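Local coordinates for IclR family transcriptional regulator (Brucella abortus, PDB 5WHM), which probably represses transcription by binding DNA through its helix-turn-helix domain, as an IclR-type regulator, at residues Val219-Phe233 against Leu255-Pro267. Numbering follows the deposited sequence. Where two conformers were deposited one is given.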
ATOM      1  N   VAL C 219     -15.803   0.546  19.998  1.00 31.81           N
ATOM      2  CA  VAL C 219     -15.018   0.482  21.231  1.00 29.13           C
ATOM      3  C   VAL C 219     -13.633   0.019  20.819  1.00 32.29           C
ATOM      4  O   VAL C 219     -13.503  -0.774  19.888  1.00 28.46           O
ATOM      5  CB  VAL C 219     -15.636  -0.487  22.267  1.00 34.79           C
ATOM      6  CG1 VAL C 219     -15.781  -1.897  21.688  1.00 31.71           C
ATOM      7  CG2 VAL C 219     -14.837  -0.525  23.585  1.00 33.99           C
ATOM      8  N   ALA C 220     -12.597   0.510  21.497  1.00 31.99           N
ATOM      9  CA  ALA C 220     -11.232   0.163  21.097  1.00 29.57           C
ATOM     10  C   ALA C 220     -10.370  -0.075  22.325  1.00 32.65           C
ATOM     11  O   ALA C 220     -10.615   0.496  23.404  1.00 32.54           O
ATOM     12  CB  ALA C 220     -10.583   1.261  20.220  1.00 27.37           C
ATOM     13  N   VAL C 221      -9.371  -0.934  22.153  1.00 28.72           N
ATOM     14  CA  VAL C 221      -8.462  -1.325  23.234  1.00 31.09           C
ATOM     15  C   VAL C 221      -7.042  -1.305  22.686  1.00 33.03           C
ATOM     16  O   VAL C 221      -6.775  -1.956  21.659  1.00 30.31           O
ATOM     17  CB  VAL C 221      -8.795  -2.721  23.782  1.00 33.36           C
ATOM     18  CG1 VAL C 221      -7.701  -3.210  24.725  1.00 32.89           C
ATOM     19  CG2 VAL C 221     -10.161  -2.718  24.497  1.00 33.69           C
ATOM     20  N   PRO C 222      -6.106  -0.597  23.310  1.00 32.73           N
ATOM     21  CA  PRO C 222      -4.746  -0.532  22.766  1.00 32.10           C
ATOM     22  C   PRO C 222      -3.873  -1.663  23.303  1.00 36.88           C
ATOM     23  O   PRO C 222      -4.177  -2.305  24.308  1.00 35.42           O
ATOM     24  CB  PRO C 222      -4.251   0.832  23.264  1.00 31.32           C
ATOM     25  CG  PRO C 222      -4.918   0.943  24.663  1.00 33.35           C
ATOM     26  CD  PRO C 222      -6.250   0.206  24.543  1.00 29.50           C
ATOM     27  N   LEU C 223      -2.777  -1.911  22.598  1.00 33.09           N
ATOM     28  CA  LEU C 223      -1.784  -2.886  23.030  1.00 31.86           C
ATOM     29  C   LEU C 223      -0.400  -2.308  22.762  1.00 36.65           C
ATOM     30  O   LEU C 223      -0.100  -1.939  21.625  1.00 44.70           O
ATOM     31  CB  LEU C 223      -1.967  -4.205  22.275  1.00 42.65           C
ATOM     32  CG  LEU C 223      -0.821  -5.206  22.347  1.00 47.88           C
ATOM     33  CD1 LEU C 223      -0.722  -5.738  23.769  1.00 52.15           C
ATOM     34  CD2 LEU C 223      -1.071  -6.313  21.367  1.00 48.67           C
ATOM     35  N   VAL C 224       0.441  -2.232  23.785  1.00 38.90           N
ATOM     36  CA  VAL C 224       1.800  -1.731  23.619  1.00 48.74           C
ATOM     37  C   VAL C 224       2.682  -2.899  23.197  1.00 50.31           C
ATOM     38  O   VAL C 224       2.820  -3.872  23.938  1.00 53.40           O
ATOM     39  CB  VAL C 224       2.323  -1.078  24.909  1.00 52.85           C
ATOM     40  CG1 VAL C 224       3.779  -0.668  24.725  1.00 57.14           C
ATOM     41  CG2 VAL C 224       1.482   0.138  25.284  1.00 50.07           C
ATOM     42  N   HIS C 225       3.263  -2.819  21.996  1.00 52.30           N
ATOM     43  CA  HIS C 225       4.084  -3.899  21.455  1.00 56.61           C
ATOM     44  C   HIS C 225       5.509  -3.401  21.249  1.00 55.42           C
ATOM     45  O   HIS C 225       5.716  -2.312  20.706  1.00 49.23           O
ATOM     46  CB  HIS C 225       3.506  -4.433  20.142  1.00 65.19           C
ATOM     47  CG  HIS C 225       4.059  -5.764  19.736  1.00 79.40           C
ATOM     48  ND1 HIS C 225       5.156  -6.335  20.349  1.00 85.12           N
ATOM     49  CD2 HIS C 225       3.656  -6.647  18.792  1.00 81.93           C
ATOM     50  CE1 HIS C 225       5.417  -7.502  19.785  1.00 86.65           C
ATOM     51  NE2 HIS C 225       4.524  -7.714  18.834  1.00 84.46           N
ATOM     52  N   LYS C 226       6.484  -4.203  21.688  1.00 63.85           N
ATOM     53  CA  LYS C 226       7.881  -3.779  21.670  1.00 73.60           C
ATOM     54  C   LYS C 226       8.360  -3.449  20.262  1.00 78.06           C
ATOM     55  O   LYS C 226       9.170  -2.532  20.086  1.00 82.31           O
ATOM     56  CB  LYS C 226       8.758  -4.868  22.294  1.00 80.50           C
ATOM     57  CG  LYS C 226       8.449  -6.269  21.768  1.00 84.34           C
ATOM     58  CD  LYS C 226       9.095  -7.384  22.600  1.00 88.16           C
ATOM     59  CE  LYS C 226      10.606  -7.456  22.404  1.00 90.00           C
ATOM     60  NZ  LYS C 226      11.104  -8.858  22.492  1.00 90.85           N
ATOM     61  N   GLN C 227       7.865  -4.164  19.250  1.00 79.06           N
ATOM     62  CA  GLN C 227       8.329  -3.967  17.883  1.00 82.73           C
ATOM     63  C   GLN C 227       7.443  -2.999  17.111  1.00 79.33           C
ATOM     64  O   GLN C 227       7.945  -2.063  16.481  1.00 80.26           O
ATOM     65  CB  GLN C 227       8.394  -5.307  17.143  1.00 87.82           C
ATOM     66  CG  GLN C 227       8.485  -6.538  18.046  1.00 92.22           C
ATOM     67  CD  GLN C 227       9.865  -6.748  18.663  1.00 98.20           C
ATOM     68  OE1 GLN C 227      10.698  -5.837  18.698  1.00100.67           O
ATOM     69  NE2 GLN C 227      10.109  -7.959  19.154  1.00 99.71           N
ATOM     70  N   TYR C 228       6.130  -3.208  17.144  1.00 73.95           N
ATOM     71  CA  TYR C 228       5.231  -2.408  16.327  1.00 69.12           C
ATOM     72  C   TYR C 228       4.811  -1.100  16.992  1.00 64.49           C
ATOM     73  O   TYR C 228       4.165  -0.273  16.339  1.00 65.20           O
ATOM     74  CB  TYR C 228       3.976  -3.215  15.966  1.00 69.14           C
ATOM     75  CG  TYR C 228       4.187  -4.541  15.238  1.00 71.72           C
ATOM     76  CD1 TYR C 228       4.337  -4.600  13.856  1.00 76.51           C
ATOM     77  CD2 TYR C 228       4.176  -5.737  15.933  1.00 70.59           C
ATOM     78  CE1 TYR C 228       4.503  -5.844  13.189  1.00 77.00           C
ATOM     79  CE2 TYR C 228       4.339  -6.971  15.291  1.00 70.90           C
ATOM     80  CZ  TYR C 228       4.495  -7.026  13.923  1.00 71.74           C
ATOM     81  OH  TYR C 228       4.642  -8.263  13.312  1.00 65.18           O
ATOM     82  N   GLY C 229       5.135  -0.892  18.266  1.00 60.67           N
ATOM     83  CA  GLY C 229       4.639   0.275  18.972  1.00 55.36           C
ATOM     84  C   GLY C 229       3.263   0.025  19.565  1.00 56.03           C
ATOM     85  O   GLY C 229       2.985  -1.086  20.036  1.00 61.11           O
ATOM     86  N   VAL C 230       2.388   1.028  19.549  1.00 47.67           N
ATOM     87  CA  VAL C 230       1.027   0.871  20.057  1.00 41.67           C
ATOM     88  C   VAL C 230       0.143   0.367  18.916  1.00 42.77           C
ATOM     89  O   VAL C 230      -0.088   1.080  17.932  1.00 47.30           O
ATOM     90  CB  VAL C 230       0.492   2.181  20.637  1.00 46.67           C
ATOM     91  CG1 VAL C 230      -0.835   1.932  21.366  1.00 43.58           C
ATOM     92  CG2 VAL C 230       1.502   2.764  21.607  1.00 56.18           C
ATOM     93  N   LEU C 231      -0.325  -0.876  19.017  1.00 33.71           N
ATOM     94  CA  LEU C 231      -1.381  -1.341  18.131  1.00 33.61           C
ATOM     95  C   LEU C 231      -2.718  -1.137  18.832  1.00 34.19           C
ATOM     96  O   LEU C 231      -2.795  -1.127  20.057  1.00 34.88           O
ATOM     97  CB  LEU C 231      -1.209  -2.819  17.775  1.00 34.51           C
ATOM     98  CG  LEU C 231       0.068  -3.241  17.089  1.00 39.02           C
ATOM     99  CD1 LEU C 231       0.139  -4.775  17.033  1.00 43.00           C
ATOM    100  CD2 LEU C 231       0.122  -2.616  15.695  1.00 36.04           C
ATOM    101  N   VAL C 232      -3.770  -0.912  18.058  1.00 30.00           N
ATOM    102  CA  VAL C 232      -5.078  -0.701  18.669  1.00 27.90           C
ATOM    103  C   VAL C 232      -6.067  -1.598  17.949  1.00 26.98           C
ATOM    104  O   VAL C 232      -6.052  -1.670  16.712  1.00 30.20           O
ATOM    105  CB  VAL C 232      -5.541   0.767  18.598  1.00 28.51           C
ATOM    106  CG1 VAL C 232      -6.818   0.925  19.432  1.00 29.70           C
ATOM    107  CG2 VAL C 232      -4.442   1.725  19.072  1.00 32.17           C
ATOM    108  N   PHE C 233      -6.928  -2.274  18.719  1.00 26.84           N
ATOM    109  CA  PHE C 233      -7.964  -3.130  18.161  1.00 33.06           C
ATOM    110  C   PHE C 233      -9.322  -2.516  18.428  1.00 30.24           C
ATOM    111  O   PHE C 233      -9.559  -1.974  19.510  1.00 31.65           O
ATOM    112  CB  PHE C 233      -7.856  -4.544  18.741  1.00 27.68           C
ATOM    113  CG  PHE C 233      -6.533  -5.196  18.437  1.00 30.03           C
ATOM    114  CD1 PHE C 233      -5.408  -4.919  19.226  1.00 31.63           C
ATOM    115  CD2 PHE C 233      -6.384  -6.014  17.310  1.00 30.89           C
ATOM    116  CE1 PHE C 233      -4.139  -5.476  18.893  1.00 32.01           C
ATOM    117  CE2 PHE C 233      -5.145  -6.590  16.990  1.00 30.42           C
ATOM    118  CZ  PHE C 233      -4.021  -6.335  17.794  1.00 30.80           C
ATOM    119  N   LEU C 255     -13.292  -7.479  24.103  1.00 36.07           N
ATOM    120  CA  LEU C 255     -12.172  -6.975  23.308  1.00 34.48           C
ATOM    121  C   LEU C 255     -10.913  -6.896  24.162  1.00 35.39           C
ATOM    122  O   LEU C 255      -9.806  -7.178  23.680  1.00 35.06           O
ATOM    123  CB  LEU C 255     -12.532  -5.613  22.705  1.00 32.86           C
ATOM    124  CG  LEU C 255     -11.532  -4.886  21.800  1.00 35.19           C
ATOM    125  CD1 LEU C 255     -11.062  -5.768  20.606  1.00 34.65           C
ATOM    126  CD2 LEU C 255     -12.160  -3.591  21.298  1.00 34.26           C
ATOM    127  N   ILE C 256     -11.074  -6.522  25.443  1.00 36.87           N
ATOM    128  CA  ILE C 256      -9.943  -6.471  26.368  1.00 40.31           C
ATOM    129  C   ILE C 256      -9.334  -7.854  26.540  1.00 46.55           C
ATOM    130  O   ILE C 256      -8.108  -8.007  26.575  1.00 46.10           O
ATOM    131  CB  ILE C 256     -10.382  -5.890  27.721  1.00 44.46           C
ATOM    132  CG1 ILE C 256     -10.695  -4.395  27.595  1.00 38.95           C
ATOM    133  CG2 ILE C 256      -9.325  -6.174  28.836  1.00 42.89           C
ATOM    134  CD1 ILE C 256     -11.424  -3.854  28.892  1.00 41.04           C
ATOM    135  N   GLU C 257     -10.181  -8.878  26.671  1.00 49.16           N
ATOM    136  CA  GLU C 257      -9.681 -10.239  26.806  1.00 48.91           C
ATOM    137  C   GLU C 257      -8.983 -10.696  25.526  1.00 41.50           C
ATOM    138  O   GLU C 257      -7.960 -11.383  25.589  1.00 46.73           O
ATOM    139  CB  GLU C 257     -10.828 -11.186  27.163  1.00 52.46           C
ATOM    140  CG  GLU C 257     -10.421 -12.646  27.282  1.00 64.41           C
ATOM    141  CD  GLU C 257      -9.378 -12.908  28.373  1.00 77.93           C
ATOM    142  OE1 GLU C 257      -9.214 -12.060  29.286  1.00 82.21           O
ATOM    143  OE2 GLU C 257      -8.724 -13.978  28.315  1.00 84.38           O
HETATM  144  N   MSE C 258      -9.528 -10.331  24.373  1.00 39.21           N
HETATM  145  CA  MSE C 258      -8.906 -10.670  23.069  1.00 37.90           C
HETATM  146  C   MSE C 258      -7.510 -10.075  22.963  1.00 41.39           C
HETATM  147  O   MSE C 258      -6.560 -10.762  22.596  1.00 38.42           O
HETATM  148  CB  MSE C 258      -9.765 -10.182  21.898  1.00 35.99           C
HETATM  149  CG  MSE C 258      -9.279 -10.727  20.482  1.00 35.35           C
HETATM  150 SE   MSE C 258     -10.089  -9.667  19.071  0.63 38.10          SE
HETATM  151  CE  MSE C 258      -8.929  -8.090  19.105  1.00 37.50           C
ATOM    152  N   VAL C 259      -7.385  -8.787  23.281  1.00 39.70           N
ATOM    153  CA  VAL C 259      -6.074  -8.140  23.235  1.00 43.48           C
ATOM    154  C   VAL C 259      -5.105  -8.811  24.210  1.00 43.50           C
ATOM    155  O   VAL C 259      -3.919  -8.990  23.901  1.00 43.57           O
ATOM    156  CB  VAL C 259      -6.221  -6.628  23.507  1.00 47.06           C
ATOM    157  CG1 VAL C 259      -4.862  -5.963  23.743  1.00 48.62           C
ATOM    158  CG2 VAL C 259      -6.927  -5.973  22.330  1.00 41.48           C
ATOM    159  N   HIS C 260      -5.588  -9.199  25.393  0.55 44.22           N
ATOM    160  CA  HIS C 260      -4.734  -9.938  26.319  0.55 46.31           C
ATOM    161  C   HIS C 260      -4.284 -11.265  25.718  0.55 43.79           C
ATOM    162  O   HIS C 260      -3.125 -11.664  25.881  0.55 45.15           O
ATOM    163  CB  HIS C 260      -5.456 -10.182  27.644  0.55 45.65           C
ATOM    164  CG  HIS C 260      -4.589 -10.828  28.677  0.55 54.44           C
ATOM    165  ND1 HIS C 260      -4.518 -12.195  28.840  0.55 56.99           N
ATOM    166  CD2 HIS C 260      -3.727 -10.296  29.575  0.55 57.28           C
ATOM    167  CE1 HIS C 260      -3.665 -12.477  29.810  0.55 61.03           C
ATOM    168  NE2 HIS C 260      -3.171 -11.342  30.272  0.55 61.31           N
ATOM    169  N   ASN C 261      -5.189 -11.968  25.032  1.00 43.16           N
ATOM    170  CA  ASN C 261      -4.807 -13.223  24.381  1.00 47.38           C
ATOM    171  C   ASN C 261      -3.772 -12.971  23.279  1.00 45.96           C
ATOM    172  O   ASN C 261      -2.768 -13.685  23.189  1.00 43.72           O
ATOM    173  CB  ASN C 261      -6.041 -13.939  23.805  1.00 45.41           C
ATOM    174  CG  ASN C 261      -6.966 -14.536  24.904  1.00 49.30           C
ATOM    175  OD1 ASN C 261      -6.500 -14.967  25.958  1.00 51.74           O
ATOM    176  ND2 ASN C 261      -8.274 -14.576  24.629  1.00 46.90           N
ATOM    177  N   ILE C 262      -3.983 -11.936  22.461  1.00 39.89           N
ATOM    178  CA  ILE C 262      -3.001 -11.582  21.429  1.00 39.15           C
ATOM    179  C   ILE C 262      -1.657 -11.275  22.073  1.00 40.62           C
ATOM    180  O   ILE C 262      -0.606 -11.763  21.636  1.00 43.74           O
ATOM    181  CB  ILE C 262      -3.507 -10.393  20.591  1.00 36.51           C
ATOM    182  CG1 ILE C 262      -4.776 -10.782  19.832  1.00 36.48           C
ATOM    183  CG2 ILE C 262      -2.411  -9.921  19.603  1.00 35.92           C
ATOM    184  CD1 ILE C 262      -5.406  -9.637  19.086  1.00 38.86           C
ATOM    185  N   SER C 263      -1.689 -10.491  23.159  1.00 40.41           N
ATOM    186  CA  SER C 263      -0.482 -10.061  23.853  1.00 44.32           C
ATOM    187  C   SER C 263       0.309 -11.242  24.411  1.00 48.36           C
ATOM    188  O   SER C 263       1.547 -11.231  24.401  1.00 53.18           O
ATOM    189  CB  SER C 263      -0.867  -9.093  24.970  1.00 47.44           C
ATOM    190  OG  SER C 263       0.278  -8.716  25.697  1.00 55.64           O
ATOM    191  N   SER C 264      -0.378 -12.281  24.879  1.00 51.01           N
ATOM    192  CA  SER C 264       0.340 -13.426  25.425  1.00 58.54           C
ATOM    193  C   SER C 264       0.894 -14.350  24.345  1.00 56.17           C
ATOM    194  O   SER C 264       1.823 -15.110  24.623  1.00 58.48           O
ATOM    195  CB  SER C 264      -0.567 -14.213  26.375  1.00 67.77           C
ATOM    196  OG  SER C 264      -1.774 -14.570  25.732  1.00 72.32           O
ATOM    197  N   ALA C 265       0.343 -14.306  23.130  1.00 54.42           N
ATOM    198  CA  ALA C 265       0.767 -15.202  22.059  1.00 58.90           C
ATOM    199  C   ALA C 265       1.847 -14.603  21.163  1.00 64.45           C
ATOM    200  O   ALA C 265       2.554 -15.355  20.482  1.00 65.25           O
ATOM    201  CB  ALA C 265      -0.435 -15.604  21.203  1.00 55.57           C
ATOM    202  N   VAL C 266       1.996 -13.283  21.143  1.00 73.48           N
ATOM    203  CA  VAL C 266       3.115 -12.629  20.485  1.00 83.90           C
ATOM    204  C   VAL C 266       3.947 -11.917  21.549  1.00 95.01           C
ATOM    205  O   VAL C 266       3.602 -10.832  22.012  1.00 93.82           O
ATOM    206  CB  VAL C 266       2.648 -11.663  19.372  1.00 81.07           C
ATOM    207  CG1 VAL C 266       1.688 -10.591  19.874  1.00 76.02           C
ATOM    208  CG2 VAL C 266       3.850 -11.043  18.650  1.00 83.94           C
ATOM    209  N   PRO C 267       5.051 -12.532  21.992  1.00108.02           N
ATOM    210  CA  PRO C 267       5.915 -11.979  23.040  1.00116.20           C
ATOM    211  C   PRO C 267       6.873 -10.907  22.521  1.00119.85           C
ATOM    212  O   PRO C 267       7.208 -10.920  21.334  1.00121.33           O
ATOM    213  CB  PRO C 267       6.686 -13.207  23.527  1.00120.48           C
ATOM    214  CG  PRO C 267       6.782 -14.081  22.305  1.00118.96           C
ATOM    215  CD  PRO C 267       5.505 -13.857  21.530  1.00113.06           C
TER
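Ile262 CD1 sits over one face of the Phe233 ring, displaced toward the rim. It lies 4.0 Å from the ring centroid and 24° off the normal, a CH-pi contact. Val259 CG2 and the selenomethionine methyl of Met258 approach the same ring obliquely, with Val259 CG2 3.6 Å from Phe233 CD1. With CG anti to its carbonyl carbon (chi1 -60°), Phe233 brings its ring to Met258, Val259 and Ile262. The imidazole of His225 is met obliquely by Val266, just past the helix, whose CG2 is 3.4 Å from His225 NE2. In this GAF-like C-terminal domain of IclR regulators, helix 244-265 packs on one side of the antiparallel sheet, against the hairpin of strands 216-225 and 229-238. Helix 157-165 touches Ala220, Pro222 and Val232 of this hairpin. Helix 255-265 runs at 23° to strand 219-225, N-to-C directions roughly parallel, so alternate strand residues meet successive turns. Val221 CG2 touches Ile256 CG1 at 3.6 Å, while its CG1 faces Val259. Leu223 CB rests on Val259 CG1 at 3.7 Å, and its CD1 reaches Ser263 CB. Leu255 CD2 ends beside two backbone carbonyls, 3.4 Å from Val219 O and 3.5 Å from Phe233 O.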